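Local coordinates for protein scavenger receptor with C-type lectin type I (Homo sapiens, PDB 2OX8) that binds carbohydrate through a C-type lectin domain, recognising the leukocyte cell-surface glycan Lewis(x), at residues Pro7-Phe12 / Cys16-Val21; Glu27-Phe32 / Asn124-Glu129; Leu31-Glu34 / His39-Phe42. All blocks are in the same frame, centred on the assembly; numbering follows the deposited sequence.

From the N terminus, contact 1 closes first: a short turn after 7-12 brings 16-21 back beside it as a beta hairpin. The chain then enters helix 26-35, from which contacts 2 and 3 both start. Contact 3 is the local one, closed within a few residues by strand 39-40; starting from the same helix, with L31 and F32 in common, it nests inside the long loop closed by contact 2 when strand 125-131 returns near the C terminus. Strand 125-131 pairs with strands 15-19 and 39-40, and the C33-C128 disulfide bonds contact 3 covalently to contact 2. Together they tie the hairpin, the first helix and the last strand, with contacts 2 and 3 both reaching one zinc ion.

Contact 1 (Pro7-Phe12 / Cys16-Val21); sequences PHWKNF and CYYFSV. With ZN (zinc ion), chain E.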
loop_
_atom_site.group_PDB
_atom_site.type_symbol
_atom_site.label_atom_id
_atom_site.label_comp_id
_atom_site.label_asym_id
_atom_site.label_seq_id
_atom_site.Cartn_x
_atom_site.Cartn_y
_atom_site.Cartn_z
ATOM N N PRO A 7 -16.563 12.899 -1.858
ATOM C CA PRO A 7 -16.879 12.169 -3.097
ATOM C C PRO A 7 -15.641 11.503 -3.666
ATOM O O PRO A 7 -14.541 12.027 -3.524
ATOM C CB PRO A 7 -17.448 13.253 -4.017
ATOM C CG PRO A 7 -16.775 14.523 -3.516
ATOM C CD PRO A 7 -16.811 14.349 -2.013
ATOM N N HIS A 8 -15.848 10.339 -4.290
ATOM C CA HIS A 8 -14.809 9.517 -4.886
ATOM C C HIS A 8 -13.958 8.760 -3.865
ATOM O O HIS A 8 -13.003 8.065 -4.218
ATOM C CB HIS A 8 -13.942 10.340 -5.825
ATOM C CG HIS A 8 -14.682 10.837 -7.032
ATOM N ND1 HIS A 8 -14.061 11.500 -8.067
ATOM C CD2 HIS A 8 -15.999 10.789 -7.353
ATOM C CE1 HIS A 8 -14.965 11.840 -8.973
ATOM N NE2 HIS A 8 -16.149 11.422 -8.563
ATOM N N TRP A 9 -14.312 8.881 -2.596
ATOM C CA TRP A 9 -13.604 8.161 -1.550
ATOM C C TRP A 9 -14.560 7.083 -1.109
ATOM O O TRP A 9 -15.773 7.228 -1.257
ATOM C CB TRP A 9 -13.274 9.073 -0.370
ATOM C CG TRP A 9 -12.161 10.021 -0.651
ATOM C CD1 TRP A 9 -12.154 11.015 -1.574
ATOM C CD2 TRP A 9 -10.876 10.048 -0.014
ATOM N NE1 TRP A 9 -10.949 11.669 -1.554
ATOM C CE2 TRP A 9 -10.140 11.096 -0.609
ATOM C CE3 TRP A 9 -10.274 9.284 0.996
ATOM C CZ2 TRP A 9 -8.818 11.407 -0.232
ATOM C CZ3 TRP A 9 -8.953 9.590 1.381
ATOM C CH2 TRP A 9 -8.242 10.648 0.760
ATOM N N LYS A 10 -14.039 5.990 -0.593
ATOM C CA LYS A 10 -14.925 4.922 -0.157
ATOM C C LYS A 10 -14.775 4.700 1.328
ATOM O O LYS A 10 -13.701 4.898 1.912
ATOM C CB LYS A 10 -14.642 3.624 -0.917
ATOM C CG LYS A 10 -15.010 3.710 -2.362
ATOM C CD LYS A 10 -14.414 2.590 -3.173
ATOM C CE LYS A 10 -14.744 2.790 -4.651
ATOM N NZ LYS A 10 -16.232 2.987 -4.850
ATOM N N ASN A 11 -15.875 4.287 1.927
ATOM C CA ASN A 11 -15.911 4.041 3.348
ATOM C C ASN A 11 -15.976 2.566 3.704
ATOM O O ASN A 11 -16.607 1.768 3.014
ATOM C CB ASN A 11 -17.100 4.805 3.970
ATOM C CG ASN A 11 -17.353 4.413 5.403
ATOM O OD1 ASN A 11 -18.191 3.554 5.674
ATOM N ND2 ASN A 11 -16.608 5.017 6.334
ATOM N N PHE A 12 -15.277 2.237 4.781
ATOM C CA PHE A 12 -15.206 0.906 5.361
ATOM C C PHE A 12 -14.835 1.152 6.815
ATOM O O PHE A 12 -13.789 1.740 7.105
ATOM C CB PHE A 12 -14.120 0.059 4.703
ATOM C CG PHE A 12 -13.906 -1.278 5.374
ATOM C CD1 PHE A 12 -14.786 -2.333 5.153
ATOM C CD2 PHE A 12 -12.836 -1.469 6.246
ATOM C CE1 PHE A 12 -14.614 -3.565 5.792
ATOM C CE2 PHE A 12 -12.652 -2.690 6.888
ATOM C CZ PHE A 12 -13.548 -3.745 6.660
ATOM N N CYS A 16 -11.948 6.459 5.328
ATOM C CA CYS A 16 -12.209 6.868 3.963
ATOM C C CYS A 16 -11.010 6.467 3.111
ATOM O O CYS A 16 -9.883 6.790 3.438
ATOM C CB CYS A 16 -12.429 8.372 3.915
ATOM S SG CYS A 16 -13.906 8.872 4.868
ATOM N N TYR A 17 -11.264 5.737 2.030
ATOM C CA TYR A 17 -10.212 5.290 1.137
ATOM C C TYR A 17 -10.283 5.965 -0.236
ATOM O O TYR A 17 -11.359 6.272 -0.744
ATOM C CB TYR A 17 -10.296 3.770 0.949
ATOM C CG TYR A 17 -10.102 2.967 2.211
ATOM C CD1 TYR A 17 -11.090 2.917 3.185
ATOM C CD2 TYR A 17 -8.909 2.284 2.447
ATOM C CE1 TYR A 17 -10.897 2.202 4.365
ATOM C CE2 TYR A 17 -8.705 1.578 3.622
ATOM C CZ TYR A 17 -9.701 1.534 4.575
ATOM O OH TYR A 17 -9.520 0.802 5.727
ATOM N N TYR A 18 -9.121 6.195 -0.835
ATOM C CA TYR A 18 -9.074 6.789 -2.160
ATOM C C TYR A 18 -8.269 5.885 -3.093
ATOM O O TYR A 18 -7.090 5.607 -2.844
ATOM C CB TYR A 18 -8.434 8.178 -2.118
ATOM C CG TYR A 18 -8.384 8.847 -3.475
ATOM C CD1 TYR A 18 -9.507 9.465 -4.015
ATOM C CD2 TYR A 18 -7.224 8.822 -4.233
ATOM C CE1 TYR A 18 -9.475 10.042 -5.282
ATOM C CE2 TYR A 18 -7.175 9.392 -5.492
ATOM C CZ TYR A 18 -8.302 10.001 -6.012
ATOM O OH TYR A 18 -8.236 10.586 -7.256
ATOM N N PHE A 19 -8.911 5.408 -4.153
ATOM C CA PHE A 19 -8.225 4.584 -5.123
ATOM C C PHE A 19 -7.875 5.513 -6.256
ATOM O O PHE A 19 -8.750 5.967 -6.989
ATOM C CB PHE A 19 -9.115 3.438 -5.597
ATOM C CG PHE A 19 -9.305 2.376 -4.561
ATOM C CD1 PHE A 19 -10.122 2.600 -3.457
ATOM C CD2 PHE A 19 -8.608 1.187 -4.641
ATOM C CE1 PHE A 19 -10.234 1.658 -2.455
ATOM C CE2 PHE A 19 -8.718 0.236 -3.639
ATOM C CZ PHE A 19 -9.529 0.473 -2.545
ATOM N N SER A 20 -6.586 5.797 -6.392
ATOM C CA SER A 20 -6.106 6.728 -7.397
ATOM C C SER A 20 -6.356 6.354 -8.846
ATOM O O SER A 20 -6.448 5.178 -9.222
ATOM C CB SER A 20 -4.605 6.954 -7.246
ATOM O OG SER A 20 -3.893 5.900 -7.888
ATOM N N VAL A 21 -6.424 7.399 -9.660
ATOM C CA VAL A 21 -6.594 7.256 -11.085
ATOM C C VAL A 21 -5.209 7.429 -11.690
ATOM O O VAL A 21 -4.778 6.608 -12.490
ATOM C CB VAL A 21 -7.530 8.328 -11.632
ATOM C CG1 VAL A 21 -7.510 8.303 -13.152
ATOM C CG2 VAL A 21 -8.941 8.087 -11.090
HETATM ZN ZN ZN E . -18.174 11.964 -9.281
HETATM O O HOH W 1 -11.475 5.885 -4.781
#
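The indole of W9 packs against the side chain of Y18, whose CB sits 3.5 Å from the centroid of the W9 six-membered ring and almost exactly on the ring normal, a CH-pi contact. CG of Y18 lies anti to its own backbone N (chi1 -179°), which carries the phenol past the indole: CD1 of Y18 comes within 3.6 Å of NE1 of W9, the two rings oblique at 43°. On the six-membered ring, CE3 of W9 meets CB of C16 at 3.7 Å, and the C16 carbonyl lies at the ring edge. C16 itself is held by a disulfide to C5. K10 and Y17 share the face turned from W9; beyond them CE1 of Y17 touches CB of F12 at 3.9 Å.

K10 and Y17 form the antiparallel hydrogen-bonded pair of the hairpin. K10 N donates to Y17 O at 2.7 Å, and Y17 N returns a bond to K10 O at 2.6 Å. Further out the strands part, and a water bridges them, donating to H8 O and accepting from F19 N. At the polar edge the imidazole of H8 turns away from the hairpin, and its NE2 binds a zinc ion at 2.2 Å.

The two strands diverge from strictly antiparallel, at 139°, and form a beta hairpin at the edge of the sheet, strand 9-12 pairing with 15-19 alone. Strand 15-19 is also bonded through its backbone to strand 125-131, while K130 makes a cation-pi contact with W9. On the K10 and Y17 face, helix 46-55 packs against the hairpin: W51 stacks on F12, and OH of Y17 is hydrogen-bonded to OE1 of E48.

Contact 2 (Glu27-Phe32 / Asn124-Glu129); sequences EDAKLF and NNFICE. With ZN (zinc ion), chain F.
A29 and F126 mark the nearest backbone approach, their CA atoms 6.5 Å apart, where helix 27-32 runs beside strand 125-129. The axes come no closer than 9.0 Å and point nearly the same way, at 30°, so the helix lies along the strand and side chains fill the gap. CB of A29 points at the strand and rests over one face of the F126 ring, 3.6 Å from CG of F126. One helical turn later, F32 takes the same ring at its edge. CE1 of F126 reaches CD2 of F32 at 3.4 Å, and CZ of F126 stands over the F32 face, offset toward its rim: a T-shaped, edge-to-face pair with planes at 63°. CG of F126 sits between its own backbone N and carbonyl carbon (chi1 57°), a torsion that sets one ring face against A29 and the ring edge against F32. SG of C128 meets the edge of the F32 ring, 3.6 Å from CD2 of F32, in a sulfur-aromatic contact; the same sulfur is bonded to C33. W63 and L40 add to this buried apolar cluster. E129, which follows C128, binds a zinc ion through OE2, together with the backbone O of F42 and OE1 of E48. Helix packed on terminal strand and locked to it by a disulfide is a hallmark of the C-type lectin fold.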
loop_
_atom_site.group_PDB
_atom_site.type_symbol
_atom_site.label_atom_id
_atom_site.label_comp_id
_atom_site.label_asym_id
_atom_site.label_seq_id
_atom_site.Cartn_x
_atom_site.Cartn_y
_atom_site.Cartn_z
ATOM N N GLU A 27 7.192 8.067 -3.712
ATOM C CA GLU A 27 7.276 9.300 -2.944
ATOM C C GLU A 27 6.274 10.359 -3.391
ATOM O O GLU A 27 5.875 11.201 -2.596
ATOM C CB GLU A 27 8.700 9.867 -2.973
ATOM C CG GLU A 27 9.172 10.381 -1.599
ATOM C CD GLU A 27 9.655 9.266 -0.642
ATOM O OE1 GLU A 27 9.727 9.508 0.588
ATOM O OE2 GLU A 27 9.976 8.155 -1.117
ATOM N N ASP A 28 5.861 10.335 -4.655
ATOM C CA ASP A 28 4.882 11.316 -5.119
ATOM C C ASP A 28 3.498 10.862 -4.669
ATOM O O ASP A 28 2.629 11.679 -4.354
ATOM C CB ASP A 28 4.919 11.462 -6.641
ATOM C CG ASP A 28 6.103 12.288 -7.119
ATOM O OD1 ASP A 28 6.105 12.686 -8.311
ATOM O OD2 ASP A 28 7.032 12.537 -6.311
ATOM N N ALA A 29 3.299 9.550 -4.633
ATOM C CA ALA A 29 2.030 9.012 -4.175
ATOM C C ALA A 29 1.940 9.402 -2.703
ATOM O O ALA A 29 0.908 9.889 -2.218
ATOM C CB ALA A 29 2.009 7.480 -4.320
ATOM N N LYS A 30 3.052 9.184 -2.013
ATOM C CA LYS A 30 3.190 9.483 -0.594
ATOM C C LYS A 30 2.786 10.913 -0.285
ATOM O O LYS A 30 2.045 11.170 0.668
ATOM C CB LYS A 30 4.640 9.240 -0.177
ATOM C CG LYS A 30 4.927 9.465 1.290
ATOM C CD LYS A 30 6.116 8.636 1.752
ATOM C CE LYS A 30 6.496 8.984 3.172
ATOM N NZ LYS A 30 7.345 7.936 3.805
ATOM N N LEU A 31 3.258 11.843 -1.110
ATOM C CA LEU A 31 2.965 13.258 -0.923
ATOM C C LEU A 31 1.541 13.674 -1.295
ATOM O O LEU A 31 1.032 14.671 -0.782
ATOM C CB LEU A 31 3.998 14.094 -1.700
ATOM C CG LEU A 31 5.423 13.962 -1.119
ATOM C CD1 LEU A 31 6.489 14.276 -2.179
ATOM C CD2 LEU A 31 5.549 14.879 0.098
ATOM N N PHE A 32 0.905 12.922 -2.189
ATOM C CA PHE A 32 -0.456 13.225 -2.609
ATOM C C PHE A 32 -1.412 12.960 -1.456
ATOM O O PHE A 32 -2.228 13.812 -1.109
ATOM C CB PHE A 32 -0.825 12.371 -3.828
ATOM C CG PHE A 32 -2.279 12.438 -4.202
ATOM C CD1 PHE A 32 -2.689 13.165 -5.310
ATOM C CD2 PHE A 32 -3.243 11.761 -3.441
ATOM C CE1 PHE A 32 -4.042 13.228 -5.665
ATOM C CE2 PHE A 32 -4.591 11.816 -3.782
ATOM C CZ PHE A 32 -4.991 12.553 -4.901
ATOM N N ASN A 124 2.905 3.606 -10.341
ATOM C CA ASN A 124 1.758 2.760 -10.041
ATOM C C ASN A 124 0.633 3.616 -9.510
ATOM O O ASN A 124 0.824 4.785 -9.181
ATOM C CB ASN A 124 2.071 1.717 -8.959
ATOM C CG ASN A 124 3.104 0.699 -9.393
ATOM O OD1 ASN A 124 4.301 0.891 -9.175
ATOM N ND2 ASN A 124 2.650 -0.392 -10.007
ATOM N N ASN A 125 -0.546 3.008 -9.426
ATOM C CA ASN A 125 -1.714 3.667 -8.886
ATOM C C ASN A 125 -1.511 3.493 -7.395
ATOM O O ASN A 125 -0.680 2.683 -6.977
ATOM C CB ASN A 125 -2.987 2.958 -9.346
ATOM C CG ASN A 125 -3.171 3.006 -10.861
ATOM O OD1 ASN A 125 -2.477 2.318 -11.608
ATOM N ND2 ASN A 125 -4.100 3.832 -11.317
ATOM N N PHE A 126 -2.264 4.230 -6.590
ATOM C CA PHE A 126 -2.099 4.142 -5.152
ATOM C C PHE A 126 -3.395 4.335 -4.375
ATOM O O PHE A 126 -4.368 4.895 -4.881
ATOM C CB PHE A 126 -1.061 5.178 -4.710
ATOM C CG PHE A 126 -1.404 6.584 -5.107
ATOM C CD1 PHE A 126 -2.188 7.374 -4.293
ATOM C CD2 PHE A 126 -0.994 7.090 -6.338
ATOM C CE1 PHE A 126 -2.570 8.645 -4.691
ATOM C CE2 PHE A 126 -1.371 8.363 -6.748
ATOM C CZ PHE A 126 -2.164 9.143 -5.921
ATOM N N ILE A 127 -3.390 3.866 -3.130
ATOM C CA ILE A 127 -4.553 3.966 -2.264
ATOM C C ILE A 127 -4.256 4.886 -1.078
ATOM O O ILE A 127 -3.262 4.711 -0.370
ATOM C CB ILE A 127 -4.965 2.560 -1.731
ATOM C CG1 ILE A 127 -5.287 1.634 -2.903
ATOM C CG2 ILE A 127 -6.180 2.675 -0.813
ATOM C CD1 ILE A 127 -5.702 0.219 -2.479
ATOM N N CYS A 128 -5.109 5.877 -0.878
ATOM C CA CYS A 128 -4.949 6.791 0.238
ATOM C C CYS A 128 -5.982 6.416 1.304
ATOM O O CYS A 128 -7.084 5.937 0.999
ATOM C CB CYS A 128 -5.159 8.233 -0.204
ATOM S SG CYS A 128 -3.885 8.918 -1.313
ATOM N N GLU A 129 -5.630 6.649 2.556
ATOM C CA GLU A 129 -6.492 6.282 3.654
ATOM C C GLU A 129 -6.417 7.327 4.768
ATOM O O GLU A 129 -5.388 7.988 4.941
ATOM C CB GLU A 129 -6.040 4.909 4.165
ATOM C CG GLU A 129 -6.698 4.402 5.447
ATOM C CD GLU A 129 -6.005 3.161 6.016
ATOM O OE1 GLU A 129 -4.792 3.231 6.292
ATOM O OE2 GLU A 129 -6.665 2.119 6.195
HETATM ZN ZN ZN F . -6.158 0.567 7.090
#

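Contact 3 (Leu31-Glu34 / His39-Phe42); sequences LFCE and HLVF. With ZN (zinc ion), chain F.
C33 reaches from the helix toward strand 39-40, its CB packed 3.5 Å from CA of H39 and almost as near to N of H39. Beyond CB, SG lies anti to the carbonyl carbon of C33 (chi1 -59°), a turn that lays the sulfur alongside the next peptide, 3.7 Å from N of L40. The sulfur also meets the L40 side chain, CD2 of L40 being 4.1 Å away, and it ends in the disulfide to C128. Contact is thus made by one helix side chain against mostly backbone, which lets the two segments come close: CA of C33 and CA of H39 are 4.7 Å apart.

CB of H39 points away from the helix, and ND1 of H39 donates to O of L40 at 2.8 Å, nearly straight at 172° but from above the carbonyl plane; one face of the ring lies against F42. O of F42 binds a zinc ion at 2.1 Å, beside E48 and E129.

Strand 39-40 lies next to strand 125-131 in the sheet, H39 bonded by backbone to E129, with helix 26-35 packed against both, while L40 turns into the core among F26, A29, W63 and F126.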
loop_
_atom_site.group_PDB
_atom_site.type_symbol
_atom_site.label_atom_id
_atom_site.label_comp_id
_atom_site.label_asym_id
_atom_site.label_seq_id
_atom_site.Cartn_x
_atom_site.Cartn_y
_atom_site.Cartn_z
ATOM N N LEU A 31 3.258 11.843 -1.110
ATOM C CA LEU A 31 2.965 13.258 -0.923
ATOM C C LEU A 31 1.541 13.674 -1.295
ATOM O O LEU A 31 1.032 14.671 -0.782
ATOM C CB LEU A 31 3.998 14.094 -1.700
ATOM C CG LEU A 31 5.423 13.962 -1.119
ATOM C CD1 LEU A 31 6.489 14.276 -2.179
ATOM C CD2 LEU A 31 5.549 14.879 0.098
ATOM N N PHE A 32 0.905 12.922 -2.189
ATOM C CA PHE A 32 -0.456 13.225 -2.609
ATOM C C PHE A 32 -1.412 12.960 -1.456
ATOM O O PHE A 32 -2.228 13.812 -1.109
ATOM C CB PHE A 32 -0.825 12.371 -3.828
ATOM C CG PHE A 32 -2.279 12.438 -4.202
ATOM C CD1 PHE A 32 -2.689 13.165 -5.310
ATOM C CD2 PHE A 32 -3.243 11.761 -3.441
ATOM C CE1 PHE A 32 -4.042 13.228 -5.665
ATOM C CE2 PHE A 32 -4.591 11.816 -3.782
ATOM C CZ PHE A 32 -4.991 12.553 -4.901
ATOM N N CYS A 33 -1.309 11.777 -0.847
ATOM C CA CYS A 33 -2.170 11.443 0.287
ATOM C C CYS A 33 -1.911 12.412 1.446
ATOM O O CYS A 33 -2.832 12.852 2.142
ATOM C CB CYS A 33 -1.904 10.032 0.791
ATOM S SG CYS A 33 -2.103 8.641 -0.349
ATOM N N GLU A 34 -0.642 12.718 1.657
ATOM C CA GLU A 34 -0.235 13.616 2.723
ATOM C C GLU A 34 -1.000 14.929 2.636
ATOM O O GLU A 34 -1.597 15.380 3.608
ATOM C CB GLU A 34 1.272 13.874 2.627
ATOM C CG GLU A 34 2.054 13.581 3.891
ATOM C CD GLU A 34 3.517 13.208 3.603
ATOM O OE1 GLU A 34 4.224 13.989 2.921
ATOM O OE2 GLU A 34 3.957 12.130 4.066
ATOM N N HIS A 39 -2.658 9.129 4.141
ATOM C CA HIS A 39 -1.389 8.486 3.886
ATOM C C HIS A 39 -1.667 7.221 3.121
ATOM O O HIS A 39 -2.784 6.704 3.170
ATOM C CB HIS A 39 -0.732 8.119 5.212
ATOM C CG HIS A 39 -1.655 7.409 6.153
ATOM N ND1 HIS A 39 -2.071 6.109 5.949
ATOM C CD2 HIS A 39 -2.294 7.842 7.268
ATOM C CE1 HIS A 39 -2.926 5.771 6.897
ATOM N NE2 HIS A 39 -3.081 6.806 7.710
ATOM N N LEU A 40 -0.655 6.727 2.413
ATOM C CA LEU A 40 -0.816 5.492 1.689
ATOM C C LEU A 40 -1.400 4.504 2.723
ATOM O O LEU A 40 -0.984 4.462 3.898
ATOM C CB LEU A 40 0.539 5.056 1.118
ATOM C CG LEU A 40 0.964 5.833 -0.159
ATOM C CD1 LEU A 40 2.455 5.684 -0.416
ATOM C CD2 LEU A 40 0.154 5.322 -1.370
ATOM N N VAL A 41 -2.403 3.756 2.273
ATOM C CA VAL A 41 -3.146 2.806 3.079
ATOM C C VAL A 41 -2.327 1.824 3.934
ATOM O O VAL A 41 -1.256 1.369 3.526
ATOM C CB VAL A 41 -4.106 2.014 2.154
ATOM C CG1 VAL A 41 -3.308 1.103 1.240
ATOM C CG2 VAL A 41 -5.096 1.231 2.950
ATOM N N PHE A 42 -2.837 1.528 5.129
ATOM C CA PHE A 42 -2.228 0.558 6.045
ATOM C C PHE A 42 -3.268 -0.553 6.069
ATOM O O PHE A 42 -4.471 -0.277 6.173
ATOM C CB PHE A 42 -2.104 1.092 7.479
ATOM C CG PHE A 42 -1.180 2.251 7.633
ATOM C CD1 PHE A 42 -1.338 3.128 8.692
ATOM C CD2 PHE A 42 -0.168 2.494 6.708
ATOM C CE1 PHE A 42 -0.507 4.246 8.831
ATOM C CE2 PHE A 42 0.670 3.605 6.836
ATOM C CZ PHE A 42 0.493 4.483 7.903
HETATM ZN ZN ZN F . -6.158 0.567 7.090
#